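Local coordinates for protein acetone carboxylase alpha subunit (Xanthobacter autotrophicus Py2, PDB 5M45) that is the alpha subunit of acetone carboxylase, a large manganese-binding protein of the hydantoinase B/oxoprolinase family that works within a six-chain assembly, at residues G580-P585 with I599-Q604; Y558-H563 with P588-M593; M537-I542 with Y621-P626; S455-A460 with S522-W527. All coordinates share one frame; numbering follows the deposited sequence.

Contact 1. Residues G580-P585 with I599-Q604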
loop_
_atom_site.group_PDB
_atom_site.type_symbol
_atom_site.label_atom_id
_atom_site.label_comp_id
_atom_site.label_asym_id
_atom_site.label_seq_id
_atom_site.Cartn_x
_atom_site.Cartn_y
_atom_site.Cartn_z
ATOM N N GLY A 580 -18.021 -25.537 26.097
ATOM C CA GLY A 580 -17.665 -26.678 25.231
ATOM C C GLY A 580 -17.815 -26.422 23.733
ATOM O O GLY A 580 -17.559 -25.312 23.266
ATOM N N GLY A 581 -18.231 -27.459 22.999
ATOM C CA GLY A 581 -18.471 -27.390 21.563
ATOM C C GLY A 581 -19.952 -27.480 21.202
ATOM O O GLY A 581 -20.791 -27.808 22.022
ATOM N N ASP A 582 -20.241 -27.162 19.949
ATOM C CA ASP A 582 -21.573 -27.206 19.352
ATOM C C ASP A 582 -21.769 -28.649 18.834
ATOM O O ASP A 582 -21.728 -28.948 17.629
ATOM C CB ASP A 582 -21.640 -26.137 18.248
ATOM C CG ASP A 582 -23.034 -25.886 17.714
ATOM O OD1 ASP A 582 -24.031 -25.872 18.518
ATOM O OD2 ASP A 582 -23.148 -25.662 16.454
ATOM N N THR A 583 -22.017 -29.538 19.783
ATOM C CA THR A 583 -21.917 -30.972 19.561
ATOM C C THR A 583 -22.741 -31.506 18.364
ATOM O O THR A 583 -22.211 -32.256 17.520
ATOM C CB THR A 583 -22.277 -31.716 20.877
ATOM O OG1 THR A 583 -21.387 -31.285 21.938
ATOM C CG2 THR A 583 -22.190 -33.252 20.709
ATOM N N ASP A 584 -24.009 -31.097 18.295
ATOM C CA ASP A 584 -24.906 -31.462 17.202
ATOM C C ASP A 584 -25.567 -30.182 16.704
ATOM O O ASP A 584 -26.530 -29.717 17.320
ATOM C CB ASP A 584 -25.974 -32.458 17.677
ATOM C CG ASP A 584 -26.878 -32.975 16.528
ATOM O OD1 ASP A 584 -26.819 -32.451 15.383
ATOM O OD2 ASP A 584 -27.648 -33.930 16.776
ATOM N N PRO A 585 -25.053 -29.589 15.597
ATOM C CA PRO A 585 -25.594 -28.279 15.195
ATOM C C PRO A 585 -27.036 -28.312 14.694
ATOM O O PRO A 585 -27.666 -27.262 14.604
ATOM C CB PRO A 585 -24.645 -27.819 14.087
ATOM C CG PRO A 585 -23.899 -29.025 13.676
ATOM C CD PRO A 585 -23.845 -29.948 14.841
ATOM N N ILE A 599 -28.713 -14.192 17.230
ATOM C CA ILE A 599 -27.884 -15.327 16.850
ATOM C C ILE A 599 -27.814 -15.447 15.335
ATOM O O ILE A 599 -28.839 -15.415 14.669
ATOM C CB ILE A 599 -28.426 -16.648 17.437
ATOM C CG1 ILE A 599 -28.393 -16.585 18.966
ATOM C CG2 ILE A 599 -27.636 -17.862 16.907
ATOM C CD1 ILE A 599 -28.990 -17.764 19.667
ATOM N N LYS A 600 -26.611 -15.609 14.800
ATOM C CA LYS A 600 -26.417 -15.974 13.402
ATOM C C LYS A 600 -25.898 -17.427 13.336
ATOM O O LYS A 600 -24.779 -17.711 13.788
ATOM C CB LYS A 600 -25.450 -14.996 12.728
ATOM C CG LYS A 600 -26.060 -13.587 12.622
ATOM C CD LYS A 600 -25.235 -12.673 11.716
ATOM C CE LYS A 600 -25.827 -11.269 11.647
ATOM N NZ LYS A 600 -25.095 -10.438 10.611
ATOM N N ARG A 601 -26.738 -18.336 12.852
ATOM C CA ARG A 601 -26.416 -19.755 12.727
ATOM C C ARG A 601 -26.841 -20.191 11.320
ATOM O O ARG A 601 -28.054 -20.342 11.064
ATOM C CB ARG A 601 -27.157 -20.578 13.808
ATOM C CG ARG A 601 -27.066 -22.093 13.654
ATOM C CD ARG A 601 -27.851 -22.880 14.698
ATOM N NE ARG A 601 -27.240 -22.889 16.039
ATOM C CZ ARG A 601 -26.212 -23.635 16.428
ATOM N NH1 ARG A 601 -25.790 -23.551 17.674
ATOM N NH2 ARG A 601 -25.572 -24.445 15.589
ATOM N N ASP A 602 -25.881 -20.343 10.411
ATOM C CA ASP A 602 -26.213 -20.543 8.990
ATOM C C ASP A 602 -25.025 -21.076 8.205
ATOM O O ASP A 602 -23.954 -21.298 8.794
ATOM C CB ASP A 602 -26.783 -19.241 8.373
ATOM C CG ASP A 602 -25.801 -18.083 8.380
ATOM O OD1 ASP A 602 -24.575 -18.265 8.436
ATOM O OD2 ASP A 602 -26.256 -16.918 8.305
ATOM N N LYS A 603 -25.203 -21.261 6.881
ATOM C CA LYS A 603 -24.127 -21.746 6.001
ATOM C C LYS A 603 -23.113 -20.695 5.499
ATOM O O LYS A 603 -22.221 -21.029 4.717
ATOM C CB LYS A 603 -24.706 -22.472 4.782
ATOM C CG LYS A 603 -25.427 -23.805 5.079
ATOM C CD LYS A 603 -24.494 -24.896 5.552
ATOM C CE LYS A 603 -23.405 -25.306 4.526
ATOM N NZ LYS A 603 -22.574 -26.443 5.018
ATOM N N GLN A 604 -23.206 -19.453 5.950
ATOM C CA GLN A 604 -22.383 -18.390 5.398
ATOM C C GLN A 604 -20.989 -18.370 6.067
ATOM O O GLN A 604 -20.743 -17.659 7.041
ATOM C CB GLN A 604 -23.134 -17.041 5.525
ATOM C CG GLN A 604 -22.519 -15.888 4.749
ATOM C CD GLN A 604 -22.419 -16.167 3.270
ATOM O OE1 GLN A 604 -23.269 -16.836 2.708
ATOM N NE2 GLN A 604 -21.381 -15.643 2.623
#
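Arg601 and Asp582 meet head-on in a salt bridge with two hydrogen bonds, the guanidinium offering its two terminal nitrogens and the carboxylate its two oxygens. The bond from Arg601 NH2 to Asp582 OD2 is 2.8 Å long and nearly straight, lying in the guanidinium plane and reaching the syn lone pair of that oxygen. Its companion, Arg601 NH1 to Asp582 OD1 at 3.0 Å, comes from above the carboxylate plane, the two flat groups being turned 40° against each other. The Arg601 chain runs extended and then bends at chi3 (-74°), which turns its terminal nitrogens to the carboxylate. Asp582 OD2 also accepts from the Tyr558 hydroxyl, and Arg601 NH1 also pairs with Asp591, so the arginine sits between two carboxylates, which would probably stabilise its protonated form.

Packing adds a smaller share. Pro585 CB lies 3.8 Å from Arg601 NH2. Asp582 is the centre of an inverse gamma turn in this irregular loop.

Strand 598-602, which bears Arg601, is an outermost strand of a five-stranded antiparallel sheet in this chain and pairs with strand 559-563; the loop after helix 567-573 is thus tied to the strand that follows it.

Contact 2. Residues Y558-H563 with P588-M593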
loop_
_atom_site.group_PDB
_atom_site.type_symbol
_atom_site.label_atom_id
_atom_site.label_comp_id
_atom_site.label_asym_id
_atom_site.label_seq_id
_atom_site.Cartn_x
_atom_site.Cartn_y
_atom_site.Cartn_z
ATOM N N TYR A 558 -19.926 -24.148 8.580
ATOM C CA TYR A 558 -21.018 -23.282 8.966
ATOM C C TYR A 558 -20.528 -22.237 9.984
ATOM O O TYR A 558 -19.431 -22.344 10.518
ATOM C CB TYR A 558 -22.221 -24.082 9.506
ATOM C CG TYR A 558 -21.998 -24.709 10.888
ATOM C CD1 TYR A 558 -21.367 -25.936 11.032
ATOM C CD2 TYR A 558 -22.407 -24.054 12.050
ATOM C CE1 TYR A 558 -21.154 -26.504 12.292
ATOM C CE2 TYR A 558 -22.190 -24.619 13.330
ATOM C CZ TYR A 558 -21.564 -25.834 13.450
ATOM O OH TYR A 558 -21.339 -26.392 14.721
ATOM N N ARG A 559 -21.366 -21.223 10.189
ATOM C CA ARG A 559 -21.140 -20.096 11.095
ATOM C C ARG A 559 -22.051 -20.174 12.321
ATOM O O ARG A 559 -23.253 -20.455 12.178
ATOM C CB ARG A 559 -21.472 -18.774 10.334
ATOM C CG ARG A 559 -21.583 -17.539 11.183
ATOM C CD ARG A 559 -21.659 -16.232 10.392
ATOM N NE ARG A 559 -22.882 -16.038 9.586
ATOM C CZ ARG A 559 -23.303 -14.839 9.150
ATOM N NH1 ARG A 559 -22.663 -13.709 9.471
ATOM N NH2 ARG A 559 -24.382 -14.754 8.397
ATOM N N PHE A 560 -21.483 -19.925 13.499
ATOM C CA PHE A 560 -22.219 -19.549 14.716
ATOM C C PHE A 560 -21.585 -18.336 15.384
ATOM O O PHE A 560 -20.411 -18.375 15.743
ATOM C CB PHE A 560 -22.271 -20.681 15.770
ATOM C CG PHE A 560 -22.983 -20.285 17.047
ATOM C CD1 PHE A 560 -24.355 -20.434 17.168
ATOM C CD2 PHE A 560 -22.264 -19.781 18.154
ATOM C CE1 PHE A 560 -25.018 -20.046 18.352
ATOM C CE2 PHE A 560 -22.913 -19.422 19.331
ATOM C CZ PHE A 560 -24.295 -19.544 19.421
ATOM N N ALA A 561 -22.389 -17.285 15.560
ATOM C CA ALA A 561 -22.036 -16.103 16.327
ATOM C C ALA A 561 -23.245 -15.580 17.072
ATOM O O ALA A 561 -24.389 -15.755 16.611
ATOM C CB ALA A 561 -21.489 -15.015 15.413
ATOM N N ALA A 562 -23.014 -14.930 18.215
ATOM C CA ALA A 562 -24.107 -14.377 19.036
ATOM C C ALA A 562 -23.773 -12.983 19.595
ATOM O O ALA A 562 -22.741 -12.793 20.199
ATOM C CB ALA A 562 -24.474 -15.353 20.168
ATOM N N HIS A 563 -24.672 -12.025 19.354
ATOM C CA HIS A 563 -24.561 -10.634 19.827
ATOM C C HIS A 563 -25.613 -10.330 20.891
ATOM O O HIS A 563 -26.635 -11.010 20.961
ATOM C CB HIS A 563 -24.728 -9.652 18.668
ATOM C CG HIS A 563 -23.711 -9.822 17.582
ATOM N ND1 HIS A 563 -22.379 -9.548 17.774
ATOM C CD2 HIS A 563 -23.826 -10.236 16.297
ATOM C CE1 HIS A 563 -21.706 -9.796 16.667
ATOM N NE2 HIS A 563 -22.566 -10.182 15.737
ATOM N N PRO A 588 -28.969 -28.038 18.636
ATOM C CA PRO A 588 -28.044 -27.304 19.509
ATOM C C PRO A 588 -28.602 -27.068 20.913
ATOM O O PRO A 588 -29.791 -26.999 21.083
ATOM C CB PRO A 588 -27.885 -25.962 18.789
ATOM C CG PRO A 588 -29.141 -25.765 17.996
ATOM C CD PRO A 588 -29.632 -27.157 17.655
ATOM N N THR A 589 -27.721 -26.953 21.911
ATOM C CA THR A 589 -28.131 -26.651 23.290
ATOM C C THR A 589 -27.924 -25.164 23.653
ATOM O O THR A 589 -28.649 -24.627 24.514
ATOM C CB THR A 589 -27.359 -27.494 24.308
ATOM O OG1 THR A 589 -25.944 -27.268 24.175
ATOM C CG2 THR A 589 -27.681 -28.978 24.121
ATOM N N TRP A 590 -26.949 -24.490 23.025
ATOM C CA TRP A 590 -26.612 -23.127 23.409
ATOM C C TRP A 590 -27.717 -22.083 23.147
ATOM O O TRP A 590 -27.922 -21.177 23.930
ATOM C CB TRP A 590 -25.326 -22.636 22.687
ATOM C CG TRP A 590 -24.088 -23.391 22.989
ATOM C CD1 TRP A 590 -23.828 -24.177 24.093
ATOM C CD2 TRP A 590 -22.899 -23.415 22.196
ATOM N NE1 TRP A 590 -22.550 -24.687 24.017
ATOM C CE2 TRP A 590 -21.956 -24.230 22.864
ATOM C CE3 TRP A 590 -22.533 -22.828 20.980
ATOM C CZ2 TRP A 590 -20.677 -24.468 22.350
ATOM C CZ3 TRP A 590 -21.258 -23.066 20.475
ATOM C CH2 TRP A 590 -20.345 -23.866 21.162
ATOM N N ASP A 591 -28.411 -22.233 22.036
ATOM C CA ASP A 591 -29.315 -21.173 21.550
ATOM C C ASP A 591 -30.446 -20.874 22.555
ATOM O O ASP A 591 -30.740 -19.711 22.832
ATOM C CB ASP A 591 -29.878 -21.544 20.156
ATOM C CG ASP A 591 -28.796 -21.795 19.117
ATOM O OD1 ASP A 591 -27.736 -22.384 19.467
ATOM O OD2 ASP A 591 -28.996 -21.415 17.923
ATOM N N ALA A 592 -31.003 -21.928 23.147
ATOM C CA ALA A 592 -32.058 -21.772 24.162
ATOM C C ALA A 592 -31.583 -21.132 25.480
ATOM O O ALA A 592 -32.412 -20.653 26.247
ATOM C CB ALA A 592 -32.730 -23.118 24.428
ATOM N N MET A 593 -30.274 -21.139 25.736
ATOM C CA MET A 593 -29.688 -20.508 26.930
ATOM C C MET A 593 -29.556 -18.979 26.779
ATOM O O MET A 593 -29.274 -18.285 27.772
ATOM C CB MET A 593 -28.281 -21.083 27.198
ATOM C CG MET A 593 -28.180 -22.588 27.422
ATOM S SD MET A 593 -26.435 -23.089 27.670
ATOM C CE MET A 593 -26.567 -24.864 27.521
#
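Phe560 and Trp590 make an oblique aromatic pair, their planes 58° apart and the centroids of the phenyl and of the indole six-membered ring separated by 5.5 Å. The indole brings one corner rather than a whole face: Trp590 CE3 stands over one face of the phenyl ring, displaced toward its rim, and comes within 3.8 Å of Phe560 CE2. Phe560 reaches this place because its CG is anti to the backbone N (chi1 178°), which carries the ring out from the strand toward the loop. Trp590 has its CG anti to the carbonyl carbon (chi1 -62°), which sets the indole beside the backbone N, with CE3 at the phenyl.

Phe560 belongs to strand 559-563 of an antiparallel five-stranded sheet, paired with strands 598-602 and 617-621. Residues 588-593 form a loop laid against a face of this sheet, where Trp590 also touches Leu619.

The carboxylate of Asp591, inclined 46° to the phenyl plane, passes alongside the ring, pointing the other way. Its OD1 is 3.8 Å from Phe560 CE1, a packing contact, while the charge of that carboxylate is answered by Arg601. The indole N-H of Trp590, at NE1, is bonded to the Leu579 carbonyl oxygen.

Contact 3. Residues M537-I542 with Y621-P626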
loop_
_atom_site.group_PDB
_atom_site.type_symbol
_atom_site.label_atom_id
_atom_site.label_comp_id
_atom_site.label_asym_id
_atom_site.label_seq_id
_atom_site.Cartn_x
_atom_site.Cartn_y
_atom_site.Cartn_z
ATOM N N MET A 537 -13.873 -17.026 7.652
ATOM C CA MET A 537 -13.297 -17.380 6.337
ATOM C C MET A 537 -12.972 -18.879 6.256
ATOM O O MET A 537 -12.091 -19.367 6.948
ATOM C CB MET A 537 -12.017 -16.558 6.047
ATOM C CG MET A 537 -11.425 -16.749 4.637
ATOM S SD MET A 537 -12.565 -16.450 3.272
ATOM C CE MET A 537 -12.712 -18.025 2.412
ATOM N N GLY A 538 -13.702 -19.575 5.375
ATOM C CA GLY A 538 -13.558 -21.025 5.125
ATOM C C GLY A 538 -14.601 -21.528 4.130
ATOM O O GLY A 538 -15.466 -20.758 3.671
ATOM N N ASN A 539 -14.524 -22.806 3.790
ATOM C CA ASN A 539 -15.486 -23.449 2.881
ATOM C C ASN A 539 -16.830 -23.647 3.591
ATOM O O ASN A 539 -16.866 -23.938 4.797
ATOM C CB ASN A 539 -14.935 -24.780 2.340
ATOM C CG ASN A 539 -14.700 -25.824 3.428
ATOM O OD1 ASN A 539 -14.080 -25.540 4.437
ATOM N ND2 ASN A 539 -15.211 -27.054 3.221
ATOM N N GLY A 540 -17.921 -23.471 2.864
ATOM C CA GLY A 540 -19.286 -23.509 3.417
ATOM C C GLY A 540 -20.184 -24.514 2.750
ATOM O O GLY A 540 -20.412 -25.641 3.269
ATOM N N HIS A 541 -20.669 -24.130 1.575
ATOM C CA HIS A 541 -21.575 -24.984 0.790
ATOM C C HIS A 541 -20.957 -26.268 0.188
ATOM O O HIS A 541 -21.706 -27.203 -0.143
ATOM C CB HIS A 541 -22.220 -24.161 -0.338
ATOM C CG HIS A 541 -23.000 -22.970 0.122
ATOM N ND1 HIS A 541 -24.177 -23.077 0.815
ATOM C CD2 HIS A 541 -22.780 -21.642 -0.042
ATOM C CE1 HIS A 541 -24.657 -21.866 1.061
ATOM N NE2 HIS A 541 -23.799 -20.979 0.581
ATOM N N ILE A 542 -19.631 -26.309 0.037
ATOM C CA ILE A 542 -18.902 -27.388 -0.649
ATOM C C ILE A 542 -17.781 -27.925 0.261
ATOM O O ILE A 542 -17.027 -27.144 0.855
ATOM C CB ILE A 542 -18.291 -26.866 -1.968
ATOM C CG1 ILE A 542 -19.413 -26.533 -2.959
ATOM C CG2 ILE A 542 -17.342 -27.890 -2.608
ATOM C CD1 ILE A 542 -18.995 -25.788 -4.232
ATOM N N TYR A 621 -14.462 -23.323 14.118
ATOM C CA TYR A 621 -14.662 -24.742 13.728
ATOM C C TYR A 621 -13.587 -25.128 12.701
ATOM O O TYR A 621 -13.543 -24.572 11.581
ATOM C CB TYR A 621 -16.126 -24.918 13.194
ATOM C CG TYR A 621 -16.454 -26.122 12.282
ATOM C CD1 TYR A 621 -15.735 -27.328 12.321
ATOM C CD2 TYR A 621 -17.546 -26.050 11.401
ATOM C CE1 TYR A 621 -16.054 -28.402 11.469
ATOM C CE2 TYR A 621 -17.881 -27.132 10.558
ATOM C CZ TYR A 621 -17.117 -28.285 10.587
ATOM O OH TYR A 621 -17.439 -29.318 9.731
ATOM N N MET A 622 -12.737 -26.083 13.083
ATOM C CA MET A 622 -11.689 -26.630 12.197
ATOM C C MET A 622 -12.152 -27.916 11.506
ATOM O O MET A 622 -12.727 -28.805 12.148
ATOM C CB MET A 622 -10.392 -26.913 12.986
ATOM C CG MET A 622 -9.479 -25.704 13.154
ATOM S SD MET A 622 -10.178 -24.181 13.855
ATOM C CE MET A 622 -10.605 -24.742 15.498
ATOM N N ARG A 623 -11.876 -28.028 10.212
ATOM C CA ARG A 623 -12.436 -29.140 9.412
ATOM C C ARG A 623 -11.750 -30.502 9.595
ATOM O O ARG A 623 -10.568 -30.597 9.956
ATOM C CB ARG A 623 -12.385 -28.808 7.908
ATOM C CG ARG A 623 -12.858 -27.418 7.458
ATOM C CD ARG A 623 -14.281 -27.077 7.879
ATOM N NE ARG A 623 -14.704 -25.802 7.250
ATOM C CZ ARG A 623 -15.023 -24.668 7.873
ATOM N NH1 ARG A 623 -15.031 -24.541 9.196
ATOM N NH2 ARG A 623 -15.387 -23.622 7.140
ATOM N N GLY A 624 -12.516 -31.542 9.307
ATOM C CA GLY A 624 -12.025 -32.904 9.237
ATOM C C GLY A 624 -11.469 -33.256 7.861
ATOM O O GLY A 624 -11.499 -32.448 6.915
ATOM N N GLY A 625 -10.926 -34.469 7.786
ATOM C CA GLY A 625 -10.388 -35.060 6.553
ATOM C C GLY A 625 -11.275 -36.192 5.989
ATOM O O GLY A 625 -12.139 -36.693 6.699
ATOM N N PRO A 626 -11.047 -36.573 4.716
ATOM C CA PRO A 626 -11.854 -37.575 4.006
ATOM C C PRO A 626 -11.652 -39.048 4.414
ATOM O O PRO A 626 -10.588 -39.445 4.907
ATOM C CB PRO A 626 -11.441 -37.367 2.549
ATOM C CG PRO A 626 -10.001 -36.906 2.630
ATOM C CD PRO A 626 -9.978 -36.013 3.861
#
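The guanidinium of Arg623 turns an edge to the side chain of Asn539, whose CG lies in the guanidinium plane, while its NH1 stands 3.6 Å above one face of the Tyr621 ring, displaced toward the rim. Guanidinium and amide are inclined 42° to each other, and the two side chains run antiparallel, one alongside the other.

Arg623 holds Asn539 side-on with two nitrogens, one for the side chain and one for the backbone. Its NE donates to Asn539 OD1 over 2.9 Å, arriving from above the plane of the amide carbonyl. Its NH2 donates to the backbone O of Asn539 over 2.8 Å, a distinctly bent bond with an angle of 135° at the hydrogen. The arginine chain, bent at chi2 (-56°), curls round to set this edge against the loop. NH2 also passes 3.8 Å from Gly538 C, close beside the backbone that leads into Asn539.

Asn539 uses the other half of its amide within its own loop: ND2 donates to Ile542 O over 3.0 Å, in the carbonyl plane and on a lone pair. With OD1 and ND2 both engaged, the rotation of the amide is fixed and its two ends cannot readily be exchanged.

All three touching residues are buried. A side-on, two-nitrogen arginine grip on an asparagine side chain and its backbone carbonyl joins two irregular segments, here the loop after strand 532-535 and the one leaving strand 617-621, so that two beta sheets of the hydantoinase B/oxoprolinase region are linked by their connecting loops.

Contact 4. Residues S455-A460 with S522-W527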
loop_
_atom_site.group_PDB
_atom_site.type_symbol
_atom_site.label_atom_id
_atom_site.label_comp_id
_atom_site.label_asym_id
_atom_site.label_seq_id
_atom_site.Cartn_x
_atom_site.Cartn_y
_atom_site.Cartn_z
ATOM N N SER A 455 -6.124 -16.582 14.106
ATOM C CA SER A 455 -5.835 -17.810 14.831
ATOM C C SER A 455 -5.291 -18.901 13.911
ATOM O O SER A 455 -5.897 -19.189 12.825
ATOM C CB SER A 455 -7.094 -18.369 15.515
ATOM O OG SER A 455 -6.787 -19.592 16.145
ATOM N N PHE A 456 -4.208 -19.546 14.365
ATOM C CA PHE A 456 -3.640 -20.731 13.689
ATOM C C PHE A 456 -4.094 -22.073 14.336
ATOM O O PHE A 456 -3.425 -23.102 14.190
ATOM C CB PHE A 456 -2.100 -20.613 13.548
ATOM C CG PHE A 456 -1.657 -20.021 12.219
ATOM C CD1 PHE A 456 -1.834 -18.675 11.945
ATOM C CD2 PHE A 456 -1.033 -20.816 11.244
ATOM C CE1 PHE A 456 -1.441 -18.135 10.734
ATOM C CE2 PHE A 456 -0.659 -20.291 10.048
ATOM C CZ PHE A 456 -0.836 -18.944 9.781
ATOM N N GLU A 457 -5.286 -22.082 14.941
ATOM C CA GLU A 457 -5.932 -23.337 15.344
ATOM C C GLU A 457 -6.127 -24.237 14.107
ATOM O O GLU A 457 -6.049 -25.439 14.268
ATOM C CB GLU A 457 -7.277 -23.106 16.088
ATOM C CG GLU A 457 -7.069 -22.700 17.547
ATOM C CD GLU A 457 -8.329 -22.676 18.398
ATOM O OE1 GLU A 457 -9.453 -22.398 17.905
ATOM O OE2 GLU A 457 -8.169 -22.952 19.621
ATOM N N CYS A 458 -6.308 -23.666 12.896
ATOM C CA CYS A 458 -6.483 -24.470 11.688
ATOM C C CYS A 458 -5.148 -24.878 11.011
ATOM O O CYS A 458 -5.125 -25.239 9.810
ATOM C CB CYS A 458 -7.461 -23.834 10.687
ATOM S SG CYS A 458 -7.060 -22.107 10.267
ATOM N N ALA A 459 -4.063 -24.852 11.791
ATOM C CA ALA A 459 -2.912 -25.695 11.570
ATOM C C ALA A 459 -3.149 -27.149 11.952
ATOM O O ALA A 459 -2.313 -28.007 11.599
ATOM C CB ALA A 459 -1.667 -25.150 12.331
ATOM N N ALA A 460 -4.251 -27.432 12.673
ATOM C CA ALA A 460 -4.510 -28.738 13.294
ATOM C C ALA A 460 -5.879 -29.267 12.869
ATOM O O ALA A 460 -6.831 -29.276 13.644
ATOM C CB ALA A 460 -4.413 -28.599 14.808
ATOM N N SER A 522 -13.543 -24.520 19.036
ATOM C CA SER A 522 -13.402 -23.711 20.247
ATOM C C SER A 522 -14.496 -22.635 20.284
ATOM O O SER A 522 -14.791 -22.029 19.254
ATOM C CB SER A 522 -11.999 -23.064 20.326
ATOM O OG SER A 522 -11.696 -22.187 19.232
ATOM N N LEU A 523 -15.093 -22.414 21.474
ATOM C CA LEU A 523 -16.040 -21.332 21.675
ATOM C C LEU A 523 -15.289 -20.194 22.345
ATOM O O LEU A 523 -14.704 -20.387 23.425
ATOM C CB LEU A 523 -17.212 -21.761 22.589
ATOM C CG LEU A 523 -18.307 -20.720 22.869
ATOM C CD1 LEU A 523 -18.901 -20.209 21.595
ATOM C CD2 LEU A 523 -19.422 -21.245 23.761
ATOM N N ARG A 524 -15.341 -19.019 21.721
ATOM C CA ARG A 524 -14.725 -17.787 22.252
ATOM C C ARG A 524 -15.773 -16.778 22.741
ATOM O O ARG A 524 -16.830 -16.612 22.110
ATOM C CB ARG A 524 -13.870 -17.098 21.203
ATOM C CG ARG A 524 -12.989 -18.024 20.350
ATOM C CD ARG A 524 -12.102 -18.974 21.141
ATOM N NE ARG A 524 -11.117 -19.502 20.214
ATOM C CZ ARG A 524 -9.966 -18.916 19.867
ATOM N NH1 ARG A 524 -9.561 -17.791 20.418
ATOM N NH2 ARG A 524 -9.206 -19.480 18.929
ATOM N N MET A 525 -15.439 -16.100 23.828
ATOM C CA MET A 525 -16.190 -14.944 24.318
ATOM C C MET A 525 -15.295 -13.717 24.207
ATOM O O MET A 525 -14.150 -13.739 24.650
ATOM C CB MET A 525 -16.640 -15.134 25.770
ATOM C CG MET A 525 -17.647 -14.071 26.228
ATOM S SD MET A 525 -18.419 -14.297 27.878
ATOM C CE MET A 525 -17.037 -13.779 28.887
ATOM N N VAL A 526 -15.817 -12.634 23.635
ATOM C CA VAL A 526 -15.059 -11.363 23.539
ATOM C C VAL A 526 -14.841 -10.790 24.954
ATOM O O VAL A 526 -15.765 -10.748 25.779
ATOM C CB VAL A 526 -15.779 -10.378 22.607
ATOM C CG1 VAL A 526 -15.019 -9.060 22.491
ATOM C CG2 VAL A 526 -15.935 -10.980 21.194
ATOM N N TRP A 527 -13.612 -10.355 25.247
ATOM C CA TRP A 527 -13.244 -9.936 26.594
ATOM C C TRP A 527 -12.031 -8.963 26.621
ATOM O O TRP A 527 -10.925 -9.319 26.175
ATOM C CB TRP A 527 -12.937 -11.177 27.454
ATOM C CG TRP A 527 -12.550 -10.822 28.857
ATOM C CD1 TRP A 527 -11.290 -10.828 29.414
ATOM C CD2 TRP A 527 -13.435 -10.345 29.860
ATOM N NE1 TRP A 527 -11.357 -10.388 30.719
ATOM C CE2 TRP A 527 -12.658 -10.072 31.012
ATOM C CE3 TRP A 527 -14.808 -10.070 29.879
ATOM C CZ2 TRP A 527 -13.224 -9.595 32.197
ATOM C CZ3 TRP A 527 -15.381 -9.601 31.054
ATOM C CH2 TRP A 527 -14.577 -9.329 32.198
HETATM O O HOH W 1 -6.465 -18.658 18.653
#
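Glu457 and Arg524 approach from opposite directions, and their flat ends meet steeply, with carboxylate and guanidinium planes 73° apart. The salt bridge is made by one nitrogen and one oxygen: Arg524 NH2 donates to Glu457 OE1 over 3.1 Å. For the arginine the partner lies in the guanidinium plane, at its edge; for the glutamate the donor stands almost perpendicular to the carboxylate plane at OE1.

Ser522 approaches the same oxygen in a different direction, its OG donating along the syn lone pair of Glu457 OE1 at 2.6 Å. Ser522 OG lies between its backbone N and carbonyl carbon (chi1 60°), a position from which it can also accept from Arg524 NE at 2.9 Å, nearly straight and in the guanidinium plane. Serine, arginine and glutamate thus close a small ring of bonds.

The second N-H of Arg524 NH2 goes to a water at 2.9 Å, itself hydrogen-bonded to Ser455 OG at 2.7 Å. Ser455 OG in turn accepts from Glu457 N, an ST turn leading into the 3-10 segment 457-459. Asn620 ND2 is a further donor to Glu457 OE1, while OE2 pairs with Arg502 and Tyr499, and Arg524 NH1 with Glu495.

The contact joins the loop following strand 450-454, in one sheet, to strand 520-526 of the five-stranded antiparallel sheet. With this many donors gathered round a buried carboxylate, Glu457 is probably held as the anion, and the alternation of acidic and basic groups should balance the charges inside the fold.

All four contacts are buried, yet they lie at different depths: contact 3 is nearest the centre of the chain, and contact 2 the farthest. Contacts 1, 2 and 4 reach the same five-stranded sheet; strands 598-602 and 559-563, used by contacts 1 and 2, are neighbours in it, and the loop 574-597 serves both. Those two contacts interlock along the chain and are both nested within the loop closed by contact 3, whereas contact 4 closes before any of them opens. Their chemistry differs too: contacts 1 and 4 rest on salt bridges, contact 3 on an arginine held by the neutral oxygens of an asparagine, and contact 2 on aromatic packing.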